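Local coordinates for peroxisomal membrane protein LPX1 (Saccharomyces cerevisiae, PDB 2Y6U) that hydrolyses acyl esters as a peroxisomal alpha/beta hydrolase with lipase and phospholipase A activity, at residues T51-V56 and R74-D79; D120-A125 and D155-N160. All blocks are in the same frame, centred on the assembly; numbering follows the deposited sequence. Where two conformers were deposited one is given.

Interaction 1: residues T51-V56 and R74-D79; sequences TRLNLV and RLVAAD
Leu55 and Leu75 meet tip to tip: the two side chains reach toward each other, and CD2 of Leu55 lies 3.7 Å from CD1 of Leu75, the closest approach between strand segment 51-56 and loop segment 74-79. The same methyl of Leu55 is also within 4.2 Å of Leu75 CD2, so it faces the forked end of its partner and not a single branch. Two residues back along the strand, Leu53 meets Val76 in a contact of different shape. Here the side chains cross at about a right angle, with Leu53 CD1 lying 4.0 Å from Val76 CG1; this holds for one of the two conformers of Leu53 and is less certain than the Leu55-Leu75 contact. Val76 reaches the strand with CG1 set between its backbone N and its carbonyl carbon (chi1 90°).

The backbones stay well apart, the CA atoms of Leu55 and Leu75 being 10.0 Å from one another, and the space is bridged wholly by aliphatic branches. Leu53 and Leu55 project from the same face of the strand toward the loop, whereas Asn54 between them turns to the other face and bonds to Asn139. All four touching residues are buried, and helix 330-347 takes part in the same layer: Ile341 and Val345 pack on Leu53, while Asn338 touches Leu75 and accepts a weak hydrogen bond from the amide of Val76. The carbonyls of Leu75 and Val76 both accept hydrogen bonds from Arg5.

Leu75 and Val76 of an irregular segment thus pack on one face of the sheet. The arrangement belongs to the alpha/beta hydrolase fold, whose central, mostly parallel sheet is flanked on both faces; on this face part of the cover is the connection from strand 51-58 to strand 84-92, beside helix 330-347.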
ATOM      1  N   THR A  51     -25.074  -3.716 -11.705  1.00 54.66           N
ATOM      2  CA  THR A  51     -23.803  -3.728 -10.956  1.00 48.51           C
ATOM      3  C   THR A  51     -22.953  -4.849 -11.444  1.00 45.54           C
ATOM      4  O   THR A  51     -23.379  -6.003 -11.541  1.00 45.91           O
ATOM      5  CB  THR A  51     -24.081  -3.890  -9.461  1.00 48.85           C
ATOM      6  OG1 THR A  51     -24.966  -2.872  -9.056  1.00 49.49           O
ATOM      7  CG2 THR A  51     -22.859  -3.770  -8.627  1.00 43.66           C
ATOM      8  N   ARG A  52     -21.704  -4.540 -11.728  1.00 43.43           N
ATOM      9  CA  ARG A  52     -20.748  -5.526 -11.999  1.00 42.26           C
ATOM     10  C   ARG A  52     -20.186  -6.053 -10.649  1.00 40.41           C
ATOM     11  O   ARG A  52     -19.693  -5.274  -9.844  1.00 41.74           O
ATOM     12  CB  ARG A  52     -19.562  -4.911 -12.735  1.00 43.51           C
ATOM     13  CG  ARG A  52     -19.584  -4.865 -14.253  1.00 52.07           C
ATOM     14  CD  ARG A  52     -20.277  -3.690 -14.728  1.00 60.11           C
ATOM     15  NE  ARG A  52     -19.551  -2.949 -15.773  1.00 67.83           N
ATOM     16  CZ  ARG A  52     -20.111  -2.011 -16.559  1.00 71.85           C
ATOM     17  NH1 ARG A  52     -21.417  -1.707 -16.458  1.00 75.18           N
ATOM     18  NH2 ARG A  52     -19.355  -1.369 -17.462  1.00 73.85           N
ATOM     19  N   LEU A  53     -20.163  -7.369 -10.475  1.00 37.30           N
ATOM     20  CA  LEU A  53     -19.513  -7.960  -9.303  0.70 34.14           C
ATOM     21  C   LEU A  53     -18.202  -8.529  -9.738  1.00 31.64           C
ATOM     22  O   LEU A  53     -18.103  -9.281 -10.714  1.00 31.05           O
ATOM     23  CB  LEU A  53     -20.329  -9.066  -8.630  0.70 34.85           C
ATOM     24  CG  LEU A  53     -21.676  -8.692  -8.012  0.70 38.81           C
ATOM     25  CD1 LEU A  53     -22.433  -9.953  -7.650  0.70 35.27           C
ATOM     26  CD2 LEU A  53     -21.502  -7.828  -6.772  0.70 44.29           C
ATOM     27  N   ASN A  54     -17.165  -8.147  -9.018  1.00 28.02           N
ATOM     28  CA  ASN A  54     -15.850  -8.683  -9.249  1.00 27.24           C
ATOM     29  C   ASN A  54     -15.415  -9.455  -7.985  1.00 27.54           C
ATOM     30  O   ASN A  54     -15.576  -8.944  -6.880  1.00 28.13           O
ATOM     31  CB  ASN A  54     -14.828  -7.548  -9.509  1.00 27.57           C
ATOM     32  CG  ASN A  54     -15.182  -6.725 -10.721  1.00 31.20           C
ATOM     33  OD1 ASN A  54     -15.428  -7.321 -11.763  1.00 29.51           O
ATOM     34  ND2 ASN A  54     -15.335  -5.407 -10.584  1.00 28.46           N
ATOM     35  N   LEU A  55     -14.881 -10.624  -8.180  1.00 23.13           N
ATOM     36  CA  LEU A  55     -14.465 -11.491  -7.116  1.00 24.37           C
ATOM     37  C   LEU A  55     -13.031 -11.832  -7.193  1.00 25.47           C
ATOM     38  O   LEU A  55     -12.543 -12.182  -8.260  1.00 26.64           O
ATOM     39  CB  LEU A  55     -15.290 -12.784  -7.161  1.00 27.04           C
ATOM     40  CG  LEU A  55     -16.685 -12.811  -6.617  1.00 32.46           C
ATOM     41  CD1 LEU A  55     -17.572 -11.722  -6.909  1.00 34.31           C
ATOM     42  CD2 LEU A  55     -17.408 -14.211  -6.998  1.00 33.23           C
ATOM     43  N   VAL A  56     -12.342 -11.789  -6.053  1.00 23.14           N
ATOM     44  CA  VAL A  56     -10.931 -12.070  -6.024  1.00 22.96           C
ATOM     45  C   VAL A  56     -10.693 -13.162  -4.963  1.00 22.82           C
ATOM     46  O   VAL A  56     -11.100 -12.998  -3.867  1.00 21.62           O
ATOM     47  CB  VAL A  56     -10.101 -10.842  -5.666  1.00 22.54           C
ATOM     48  CG1 VAL A  56      -8.600 -11.214  -5.585  1.00 23.07           C
ATOM     49  CG2 VAL A  56     -10.372  -9.683  -6.722  1.00 19.87           C
ATOM     50  N   ARG A  74     -20.408 -22.391  -9.994  1.00 36.51           N
ATOM     51  CA  ARG A  74     -21.404 -22.528  -8.944  1.00 37.96           C
ATOM     52  C   ARG A  74     -21.688 -21.198  -8.221  1.00 38.20           C
ATOM     53  O   ARG A  74     -22.658 -21.086  -7.463  1.00 38.00           O
ATOM     54  CB  ARG A  74     -20.888 -23.556  -7.963  1.00 38.30           C
ATOM     55  CG  ARG A  74     -21.015 -24.923  -8.489  1.00 41.65           C
ATOM     56  CD  ARG A  74     -20.169 -25.881  -7.682  1.00 42.58           C
ATOM     57  NE  ARG A  74     -20.386 -27.213  -8.205  1.00 42.96           N
ATOM     58  CZ  ARG A  74     -19.709 -27.772  -9.208  1.00 41.95           C
ATOM     59  NH1 ARG A  74     -18.693 -27.148  -9.828  1.00 40.27           N
ATOM     60  NH2 ARG A  74     -20.036 -28.976  -9.577  1.00 44.59           N
ATOM     61  N   LEU A  75     -20.902 -20.190  -8.554  1.00 36.88           N
ATOM     62  CA  LEU A  75     -21.080 -18.880  -8.043  1.00 38.23           C
ATOM     63  C   LEU A  75     -22.354 -18.153  -8.476  1.00 41.13           C
ATOM     64  O   LEU A  75     -22.870 -18.391  -9.501  1.00 41.54           O
ATOM     65  CB  LEU A  75     -19.846 -18.039  -8.300  1.00 36.47           C
ATOM     66  CG  LEU A  75     -18.607 -18.428  -7.454  1.00 31.20           C
ATOM     67  CD1 LEU A  75     -17.388 -17.748  -8.138  1.00 31.80           C
ATOM     68  CD2 LEU A  75     -18.718 -18.026  -5.990  1.00 34.44           C
ATOM     69  N   VAL A  76     -22.764 -17.232  -7.606  1.00 43.32           N
ATOM     70  CA  VAL A  76     -24.001 -16.448  -7.661  1.00 47.92           C
ATOM     71  C   VAL A  76     -24.411 -16.178  -9.121  1.00 50.32           C
ATOM     72  O   VAL A  76     -23.736 -15.484  -9.889  1.00 47.32           O
ATOM     73  CB  VAL A  76     -23.790 -15.144  -6.740  1.00 49.83           C
ATOM     74  CG1 VAL A  76     -23.193 -13.916  -7.499  1.00 50.37           C
ATOM     75  CG2 VAL A  76     -24.998 -14.818  -5.754  1.00 50.62           C
ATOM     76  N   ALA A  77     -25.538 -16.743  -9.478  1.00 53.48           N
ATOM     77  CA  ALA A  77     -26.176 -16.514 -10.790  1.00 56.62           C
ATOM     78  C   ALA A  77     -26.516 -15.025 -10.903  1.00 58.64           C
ATOM     79  O   ALA A  77     -26.764 -14.367  -9.870  1.00 58.69           O
ATOM     80  CB  ALA A  77     -27.473 -17.346 -10.910  1.00 58.70           C
ATOM     81  N   ALA A  78     -26.525 -14.510 -12.136  1.00 60.39           N
ATOM     82  CA  ALA A  78     -26.946 -13.166 -12.419  1.00 62.47           C
ATOM     83  C   ALA A  78     -28.370 -13.081 -11.949  1.00 66.68           C
ATOM     84  O   ALA A  78     -29.200 -13.967 -12.262  1.00 67.23           O
ATOM     85  CB  ALA A  78     -26.850 -12.875 -13.906  1.00 63.27           C
ATOM     86  N   ASP A  79     -28.676 -12.056 -11.166  1.00 68.58           N
ATOM     87  CA  ASP A  79     -30.012 -11.976 -10.615  0.50 72.35           C
ATOM     88  C   ASP A  79     -30.762 -10.813 -11.276  1.00 76.27           C
ATOM     89  O   ASP A  79     -30.242  -9.657 -11.326  1.00 76.96           O
ATOM     90  CB  ASP A  79     -29.976 -11.940  -9.071  0.50 71.24           C
ATOM     91  CG  ASP A  79     -29.910 -13.366  -8.443  0.50 69.55           C
ATOM     92  OD1 ASP A  79     -30.978 -14.043  -8.406  0.50 68.51           O
ATOM     93  OD2 ASP A  79     -28.806 -13.808  -7.998  0.50 61.49           O
TER

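Interaction 2: residues D120-A125 and D155-N160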
ATOM      1  N   ASP A 120       0.931  -7.728  -3.420  1.00 20.61           N
ATOM      2  CA  ASP A 120       0.850  -8.370  -4.749  1.00 20.51           C
ATOM      3  C   ASP A 120      -0.608  -8.445  -5.248  1.00 20.77           C
ATOM      4  O   ASP A 120      -0.913  -8.131  -6.405  1.00 20.82           O
ATOM      5  CB  ASP A 120       1.425  -9.780  -4.647  1.00 21.01           C
ATOM      6  CG  ASP A 120       2.956  -9.761  -4.386  1.00 20.38           C
ATOM      7  OD1 ASP A 120       3.611  -8.734  -4.687  1.00 23.99           O
ATOM      8  OD2 ASP A 120       3.448 -10.771  -3.831  1.00 24.01           O
ATOM      9  N   VAL A 121      -1.501  -8.804  -4.311  1.00 21.40           N
ATOM     10  CA  VAL A 121      -2.899  -8.910  -4.580  1.00 20.63           C
ATOM     11  C   VAL A 121      -3.382  -7.563  -5.013  1.00 22.23           C
ATOM     12  O   VAL A 121      -4.160  -7.433  -5.991  1.00 21.11           O
ATOM     13  CB  VAL A 121      -3.680  -9.435  -3.413  1.00 20.37           C
ATOM     14  CG1 VAL A 121      -5.242  -9.340  -3.720  1.00 20.47           C
ATOM     15  CG2 VAL A 121      -3.311 -10.981  -3.123  1.00 18.76           C
ATOM     16  N   LEU A 122      -3.032  -6.516  -4.280  1.00 21.37           N
ATOM     17  CA  LEU A 122      -3.490  -5.184  -4.626  1.00 21.50           C
ATOM     18  C   LEU A 122      -2.972  -4.747  -6.004  1.00 22.53           C
ATOM     19  O   LEU A 122      -3.689  -4.092  -6.762  1.00 22.56           O
ATOM     20  CB  LEU A 122      -3.094  -4.167  -3.578  1.00 19.90           C
ATOM     21  CG  LEU A 122      -3.867  -4.359  -2.225  1.00 20.55           C
ATOM     22  CD1 LEU A 122      -3.211  -3.352  -1.189  1.00 18.15           C
ATOM     23  CD2 LEU A 122      -5.354  -4.087  -2.398  1.00 20.37           C
ATOM     24  N   LYS A 123      -1.718  -5.023  -6.269  1.00 21.18           N
ATOM     25  CA  LYS A 123      -1.110  -4.640  -7.553  1.00 22.35           C
ATOM     26  C   LYS A 123      -1.972  -5.268  -8.719  1.00 21.29           C
ATOM     27  O   LYS A 123      -2.331  -4.576  -9.641  1.00 24.57           O
ATOM     28  CB  LYS A 123       0.363  -5.112  -7.605  1.00 21.47           C
ATOM     29  CG  LYS A 123       1.074  -4.564  -8.866  1.00 26.76           C
ATOM     30  CD  LYS A 123       2.574  -5.016  -8.798  1.00 26.66           C
ATOM     31  CE  LYS A 123       3.542  -4.296  -9.781  1.00 33.19           C
ATOM     32  NZ  LYS A 123       3.283  -4.935 -11.024  1.00 35.09           N
ATOM     33  N   ILE A 124      -2.272  -6.541  -8.596  1.00 22.62           N
ATOM     34  CA  ILE A 124      -3.090  -7.274  -9.592  1.00 23.14           C
ATOM     35  C   ILE A 124      -4.532  -6.717  -9.702  1.00 24.01           C
ATOM     36  O   ILE A 124      -5.021  -6.355 -10.779  1.00 24.86           O
ATOM     37  CB  ILE A 124      -3.131  -8.723  -9.288  1.00 23.54           C
ATOM     38  CG1 ILE A 124      -1.758  -9.382  -9.512  1.00 24.56           C
ATOM     39  CG2 ILE A 124      -4.220  -9.484 -10.203  1.00 24.42           C
ATOM     40  CD1 ILE A 124      -1.646 -10.866  -8.913  1.00 22.91           C
ATOM     41  N   ALA A 125      -5.211  -6.671  -8.564  1.00 23.16           N
ATOM     42  CA  ALA A 125      -6.599  -6.280  -8.545  1.00 24.03           C
ATOM     43  C   ALA A 125      -6.837  -4.867  -8.877  1.00 24.25           C
ATOM     44  O   ALA A 125      -7.844  -4.533  -9.597  1.00 26.44           O
ATOM     45  CB  ALA A 125      -7.209  -6.638  -7.117  1.00 21.94           C
ATOM     46  N   ASP A 155      -7.410  -4.681   2.720  1.00 19.45           N
ATOM     47  CA  ASP A 155      -8.273  -3.537   3.112  1.00 20.58           C
ATOM     48  C   ASP A 155      -7.523  -2.534   3.935  1.00 22.99           C
ATOM     49  O   ASP A 155      -7.714  -1.297   3.767  1.00 22.14           O
ATOM     50  CB  ASP A 155      -9.530  -4.007   3.823  1.00 22.80           C
ATOM     51  CG  ASP A 155     -10.560  -2.867   3.988  1.00 23.56           C
ATOM     52  OD1 ASP A 155     -11.142  -2.515   2.931  1.00 26.02           O
ATOM     53  OD2 ASP A 155     -10.654  -2.278   5.101  1.00 26.09           O
ATOM     54  N   VAL A 156      -6.600  -2.998   4.817  1.00 20.20           N
ATOM     55  CA  VAL A 156      -5.813  -2.116   5.603  1.00 19.75           C
ATOM     56  C   VAL A 156      -4.967  -1.191   4.739  1.00 20.90           C
ATOM     57  O   VAL A 156      -4.864   0.028   4.976  1.00 20.87           O
ATOM     58  CB  VAL A 156      -4.931  -2.892   6.647  1.00 18.78           C
ATOM     59  CG1 VAL A 156      -3.916  -1.905   7.292  1.00 19.69           C
ATOM     60  CG2 VAL A 156      -5.882  -3.591   7.769  1.00 17.69           C
ATOM     61  N   LEU A 157      -4.325  -1.780   3.740  1.00 19.41           N
ATOM     62  CA  LEU A 157      -3.393  -1.056   2.939  1.00 19.38           C
ATOM     63  C   LEU A 157      -4.093  -0.211   1.828  1.00 21.00           C
ATOM     64  O   LEU A 157      -3.475   0.669   1.283  1.00 20.85           O
ATOM     65  CB  LEU A 157      -2.453  -2.039   2.207  1.00 22.01           C
ATOM     66  CG  LEU A 157      -1.519  -2.777   3.215  1.00 22.27           C
ATOM     67  CD1 LEU A 157      -0.706  -3.847   2.419  1.00 23.87           C
ATOM     68  CD2 LEU A 157      -0.600  -1.744   3.959  1.00 23.98           C
ATOM     69  N   GLN A 158      -5.317  -0.572   1.487  1.00 22.09           N
ATOM     70  CA  GLN A 158      -6.068   0.092   0.387  1.00 21.51           C
ATOM     71  C   GLN A 158      -7.591  -0.101   0.711  1.00 20.97           C
ATOM     72  O   GLN A 158      -8.227  -1.008   0.208  1.00 21.01           O
ATOM     73  CB  GLN A 158      -5.694  -0.572  -0.896  1.00 20.75           C
ATOM     74  CG  GLN A 158      -6.506  -0.030  -2.191  1.00 22.50           C
ATOM     75  CD  GLN A 158      -6.726   1.423  -2.166  1.00 20.05           C
ATOM     76  OE1 GLN A 158      -7.636   1.907  -1.474  1.00 21.95           O
ATOM     77  NE2 GLN A 158      -5.880   2.183  -2.899  1.00 20.48           N
ATOM     78  N   PRO A 159      -8.147   0.736   1.541  1.00 20.16           N
ATOM     79  CA  PRO A 159      -9.451   0.499   2.000  1.00 21.31           C
ATOM     80  C   PRO A 159     -10.555   0.950   1.007  1.00 23.05           C
ATOM     81  O   PRO A 159     -11.763   0.912   1.331  1.00 23.21           O
ATOM     82  CB  PRO A 159      -9.493   1.368   3.302  1.00 21.96           C
ATOM     83  CG  PRO A 159      -8.698   2.510   3.007  1.00 23.97           C
ATOM     84  CD  PRO A 159      -7.552   1.867   2.259  1.00 23.11           C
ATOM     85  N   ASN A 160     -10.203   1.286  -0.221  1.00 22.47           N
ATOM     86  CA  ASN A 160     -11.216   1.775  -1.145  1.00 25.39           C
ATOM     87  C   ASN A 160     -11.510   0.762  -2.239  1.00 25.82           C
ATOM     88  O   ASN A 160     -12.192   1.062  -3.186  1.00 23.78           O
ATOM     89  CB  ASN A 160     -10.695   3.071  -1.709  1.00 24.50           C
ATOM     90  CG  ASN A 160     -10.376   4.051  -0.663  1.00 28.22           C
ATOM     91  OD1 ASN A 160     -11.284   4.486   0.049  1.00 25.96           O
ATOM     92  ND2 ASN A 160      -9.054   4.469  -0.539  1.00 25.23           N
TER
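A small apolar contact of the alpha/beta hydrolase fold, between one helix and the C-terminal end of another, including the first residue beyond it, joins 120-125, the C-terminal part of helix 114-125, to 155-160, where helix 146-157 ends and its chain turns into a loop. Helix 146-157 follows Ser145, whose surrounding sequence fits the nucleophile elbow of this family, but the contact is made at the far end of that helix. Leu122 does the reaching: its CD1 lies 3.7 Å from CB of Leu157 and equally 3.7 Å from CB of Gln158, while its CD2 is 3.8 Å from the same Gln158 CB. Both branches of the leucine therefore straddle the start of the glutamine side chain, and Leu122 crosses Leu157 at about a right angle. The second subunit closes over this helix end, where its Leu157 packs on Leu157 and its Arg119 bonds to the Leu157 carbonyl, placing the contact at the dimer interface.

Beyond CB, Gln158 bends at chi2 (39°) and carries its amide away from the leucine. There Gln158 OE1 accepts the backbone N-H of Asn160 at 2.9 Å, in the carbonyl plane and on a lone pair.

From the N terminus the chain lays down strands 6-11 and 35-40, then strand 51-58, and, 18 residues beyond the first segment, returns along 74-79 to close the loop of interaction 1 before entering strand 84-92. Interaction 2 opens only later, in helix 114-125; the chain then passes through strand 137-144 and most of helix 146-157, whose end at 155-160 meets helix 114-125 and closes the second loop. The two loops are therefore in series, neither nested nor crossed. The contact centres lie about 20 Å apart, one joining a loop to the sheet, the other joining two helices. Val56 CG1 and Val121 CG1, 4.3 Å apart, pack against each other and link strand 51-58 with helix 114-125.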